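Local coordinates for protein luciferase-like monooxygenase (PDB 4US5) that probably acts as a flavin-dependent monooxygenase of the bacterial luciferase family, incorporating oxygen from molecular oxygen into a substrate, at residues T242-H247 and A266-P271. Sequence-based numbering, arbitrary orientation.
Sequences THRLFH and AEMDKP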
ATOM      1  N   THR B 242      28.614   0.082  14.956  1.00 21.92           N
ATOM      2  CA  THR B 242      27.955  -0.244  13.693  1.00 19.63           C
ATOM      3  C   THR B 242      27.774   0.969  12.803  1.00 20.77           C
ATOM      4  O   THR B 242      28.134   0.962  11.608  1.00 19.75           O
ATOM      5  CB  THR B 242      26.571  -0.871  13.987  1.00 19.91           C
ATOM      6  OG1 THR B 242      26.767  -2.153  14.567  1.00 20.55           O
ATOM      7  CG2 THR B 242      25.682  -0.977  12.743  1.00 19.89           C
ATOM      8  N   HIS B 243      27.234   2.033  13.378  1.00 20.14           N
ATOM      9  CA  HIS B 243      26.965   3.222  12.611  1.00 20.20           C
ATOM     10  C   HIS B 243      28.257   3.922  12.173  1.00 19.99           C
ATOM     11  O   HIS B 243      28.353   4.452  11.069  1.00 22.69           O
ATOM     12  CB  HIS B 243      26.113   4.161  13.432  1.00 21.02           C
ATOM     13  CG  HIS B 243      25.240   5.032  12.609  1.00 18.81           C
ATOM     14  ND1 HIS B 243      24.239   5.786  13.153  1.00 21.00           N
ATOM     15  CD2 HIS B 243      25.187   5.238  11.274  1.00 19.92           C
ATOM     16  CE1 HIS B 243      23.617   6.443  12.190  1.00 19.20           C
ATOM     17  NE2 HIS B 243      24.146   6.090  11.038  1.00 20.36           N
ATOM     18  N   ARG B 244      29.202   3.989  13.099  1.00 19.70           N
ATOM     19  CA  ARG B 244      30.479   4.588  12.830  1.00 20.53           C
ATOM     20  C   ARG B 244      31.142   3.895  11.626  1.00 20.83           C
ATOM     21  O   ARG B 244      31.658   4.571  10.720  1.00 22.04           O
ATOM     22  CB  ARG B 244      31.360   4.498  14.060  1.00 20.96           C
ATOM     23  CG  ARG B 244      30.911   5.356  15.215  1.00 21.23           C
ATOM     24  CD  ARG B 244      31.771   5.134  16.439  1.00 22.86           C
ATOM     25  NE  ARG B 244      33.132   5.602  16.199  1.00 23.22           N
ATOM     26  CZ  ARG B 244      34.224   5.055  16.713  1.00 27.70           C
ATOM     27  NH1 ARG B 244      34.151   4.020  17.529  1.00 25.58           N
ATOM     28  NH2 ARG B 244      35.426   5.556  16.377  1.00 30.22           N
ATOM     29  N   LEU B 245      31.154   2.569  11.651  1.00 20.67           N
ATOM     30  CA  LEU B 245      31.809   1.776  10.571  1.00 20.85           C
ATOM     31  C   LEU B 245      31.034   1.898   9.278  1.00 21.68           C
ATOM     32  O   LEU B 245      31.626   1.977   8.212  1.00 22.59           O
ATOM     33  CB  LEU B 245      31.935   0.311  10.968  1.00 19.41           C
ATOM     34  CG  LEU B 245      32.557  -0.637   9.920  1.00 20.37           C
ATOM     35  CD1 LEU B 245      33.932  -0.142   9.511  1.00 22.31           C
ATOM     36  CD2 LEU B 245      32.627  -2.059  10.454  1.00 20.97           C
ATOM     37  N   PHE B 246      29.699   1.986   9.374  1.00 20.58           N
ATOM     38  CA  PHE B 246      28.892   2.187   8.169  1.00 23.33           C
ATOM     39  C   PHE B 246      29.318   3.475   7.502  1.00 24.61           C
ATOM     40  O   PHE B 246      29.497   3.524   6.283  1.00 24.99           O
ATOM     41  CB  PHE B 246      27.379   2.196   8.499  1.00 21.57           C
ATOM     42  CG  PHE B 246      26.478   2.312   7.290  1.00 21.80           C
ATOM     43  CD1 PHE B 246      26.224   1.227   6.481  1.00 22.99           C
ATOM     44  CD2 PHE B 246      25.890   3.532   6.979  1.00 22.90           C
ATOM     45  CE1 PHE B 246      25.404   1.333   5.364  1.00 25.59           C
ATOM     46  CE2 PHE B 246      25.063   3.662   5.871  1.00 24.38           C
ATOM     47  CZ  PHE B 246      24.804   2.559   5.068  1.00 25.23           C
ATOM     48  N   HIS B 247      29.579   4.511   8.289  1.00 25.49           N
ATOM     49  CA  HIS B 247      30.038   5.762   7.689  1.00 27.76           C
ATOM     50  C   HIS B 247      31.444   5.685   7.092  1.00 26.07           C
ATOM     51  O   HIS B 247      31.696   6.277   6.066  1.00 26.43           O
ATOM     52  CB  HIS B 247      29.992   6.921   8.680  1.00 27.60           C
ATOM     53  CG  HIS B 247      28.722   7.682   8.625  1.00 30.64           C
ATOM     54  ND1 HIS B 247      27.575   7.235   9.241  1.00 33.72           N
ATOM     55  CD2 HIS B 247      28.387   8.823   7.980  1.00 30.81           C
ATOM     56  CE1 HIS B 247      26.589   8.070   8.983  1.00 29.97           C
ATOM     57  NE2 HIS B 247      27.069   9.066   8.259  1.00 36.37           N
ATOM     58  N   ALA B 266      36.055  -3.471  16.693  1.00 34.84           N
ATOM     59  CA  ALA B 266      37.405  -3.863  16.260  1.00 35.85           C
ATOM     60  C   ALA B 266      37.903  -3.043  15.093  1.00 34.05           C
ATOM     61  O   ALA B 266      39.018  -2.509  15.139  1.00 35.72           O
ATOM     62  CB  ALA B 266      37.436  -5.350  15.914  1.00 36.74           C
ATOM     63  N   GLU B 267      37.086  -2.904  14.052  1.00 30.47           N
ATOM     64  CA  GLU B 267      37.467  -2.081  12.899  1.00 29.53           C
ATOM     65  C   GLU B 267      37.742  -0.627  13.243  1.00 28.94           C
ATOM     66  O   GLU B 267      38.672  -0.022  12.700  1.00 30.68           O
ATOM     67  CB  GLU B 267      36.408  -2.142  11.784  1.00 32.29           C
ATOM     68  CG  GLU B 267      36.361  -3.454  11.028  1.00 37.61           C
ATOM     69  CD  GLU B 267      37.697  -3.765  10.359  1.00 43.19           C
ATOM     70  OE1 GLU B 267      38.082  -3.037   9.415  1.00 44.83           O
ATOM     71  OE2 GLU B 267      38.379  -4.695  10.831  1.00 47.35           O
HETATM   72  N   MSE B 268      36.897  -0.023  14.087  1.00 27.57           N
HETATM   73  CA  MSE B 268      37.026   1.409  14.328  1.00 29.17           C
HETATM   74  C   MSE B 268      38.207   1.698  15.229  1.00 32.40           C
HETATM   75  O   MSE B 268      38.645   2.830  15.302  1.00 33.97           O
HETATM   76  CB  MSE B 268      35.752   1.993  14.917  1.00 29.01           C
HETATM   77  CG  MSE B 268      34.601   1.907  13.901  1.00 25.87           C
HETATM   78 SE   MSE B 268      34.947   2.734  12.174  1.00 31.32          SE
HETATM   79  CE  MSE B 268      35.386   4.566  12.728  1.00 29.06           C
ATOM     80  N   ASP B 269      38.717   0.682  15.923  1.00 35.48           N
ATOM     81  CA  ASP B 269      39.963   0.835  16.693  1.00 40.39           C
ATOM     82  C   ASP B 269      41.202   0.900  15.784  1.00 41.24           C
ATOM     83  O   ASP B 269      42.281   1.286  16.240  1.00 45.30           O
ATOM     84  CB  ASP B 269      40.124  -0.295  17.729  1.00 41.32           C
ATOM     85  CG  ASP B 269      39.246  -0.099  18.971  1.00 43.99           C
ATOM     86  OD1 ASP B 269      38.822   1.034  19.236  1.00 45.60           O
ATOM     87  OD2 ASP B 269      38.962  -1.095  19.658  1.00 49.84           O
ATOM     88  N   LYS B 270      41.057   0.524  14.517  1.00 41.06           N
ATOM     89  CA  LYS B 270      42.155   0.603  13.573  1.00 40.56           C
ATOM     90  C   LYS B 270      42.143   1.950  12.869  1.00 41.57           C
ATOM     91  O   LYS B 270      41.091   2.572  12.729  1.00 36.22           O
ATOM     92  CB  LYS B 270      42.071  -0.516  12.536  1.00 42.10           C
ATOM     93  CG  LYS B 270      41.995  -1.928  13.116  1.00 44.88           C
ATOM     94  CD  LYS B 270      41.356  -2.897  12.129  1.00 48.26           C
ATOM     95  CE  LYS B 270      41.337  -4.363  12.638  1.00 50.09           C
ATOM     96  NZ  LYS B 270      41.214  -5.363  11.533  1.00 50.64           N
ATOM     97  N   PRO B 271      43.321   2.402  12.406  1.00 43.02           N
ATOM     98  CA  PRO B 271      43.415   3.648  11.658  1.00 41.96           C
ATOM     99  C   PRO B 271      42.504   3.648  10.431  1.00 40.22           C
ATOM    100  O   PRO B 271      42.270   2.591   9.829  1.00 40.41           O
ATOM    101  CB  PRO B 271      44.889   3.694  11.219  1.00 47.28           C
ATOM    102  CG  PRO B 271      45.619   2.821  12.192  1.00 48.23           C
ATOM    103  CD  PRO B 271      44.643   1.762  12.615  1.00 46.66           C
TER
HETATM  104  O   HOH W   1      35.945   1.184  18.435  1.00 36.24           O
HETATM  105  O   HOH W   2      37.622   3.941  17.882  1.00 43.41           O
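Two bends in the selenomethionine Met268, at chi2 (-55°) and chi3 (-57°), fold its chain so that SE lies against the backbone of Leu245, while a bend at chi3 of Arg244 (66°) brings its guanidinium over the CB-CG root of Met268. The evidence is in the distances: Met268 SE is 3.7 Å from Leu245 CA, and Met268 CB is 3.7 Å from Arg244 NH1. Met268 CG stands 4.2 Å above the guanidinium plane, over its centre, so the flat group meets aliphatic carbon with one face and keeps its N-H groups, which lie in that plane, available for partners at the edge. There, in plane, Arg244 NH2 donates to a water O at 3.1 Å, and this water in turn reaches Met268 O at 3.0 Å; NH2 also forms a salt bridge with Asp274. Beside this, Leu245 CD1 rests against both Met268 SE (4.0 Å) and Glu267 CB (3.9 Å), whereas the Glu267 carboxylate turns away to a salt bridge with Lys270. The contact joins helix 233-251 to the C-terminal part of helix 261-268, at the periphery of the TIM-barrel-type fold. Its chemistry implies a division of labour: direct touches are van der Waals, while Asp274 and water compensate the arginine's charge.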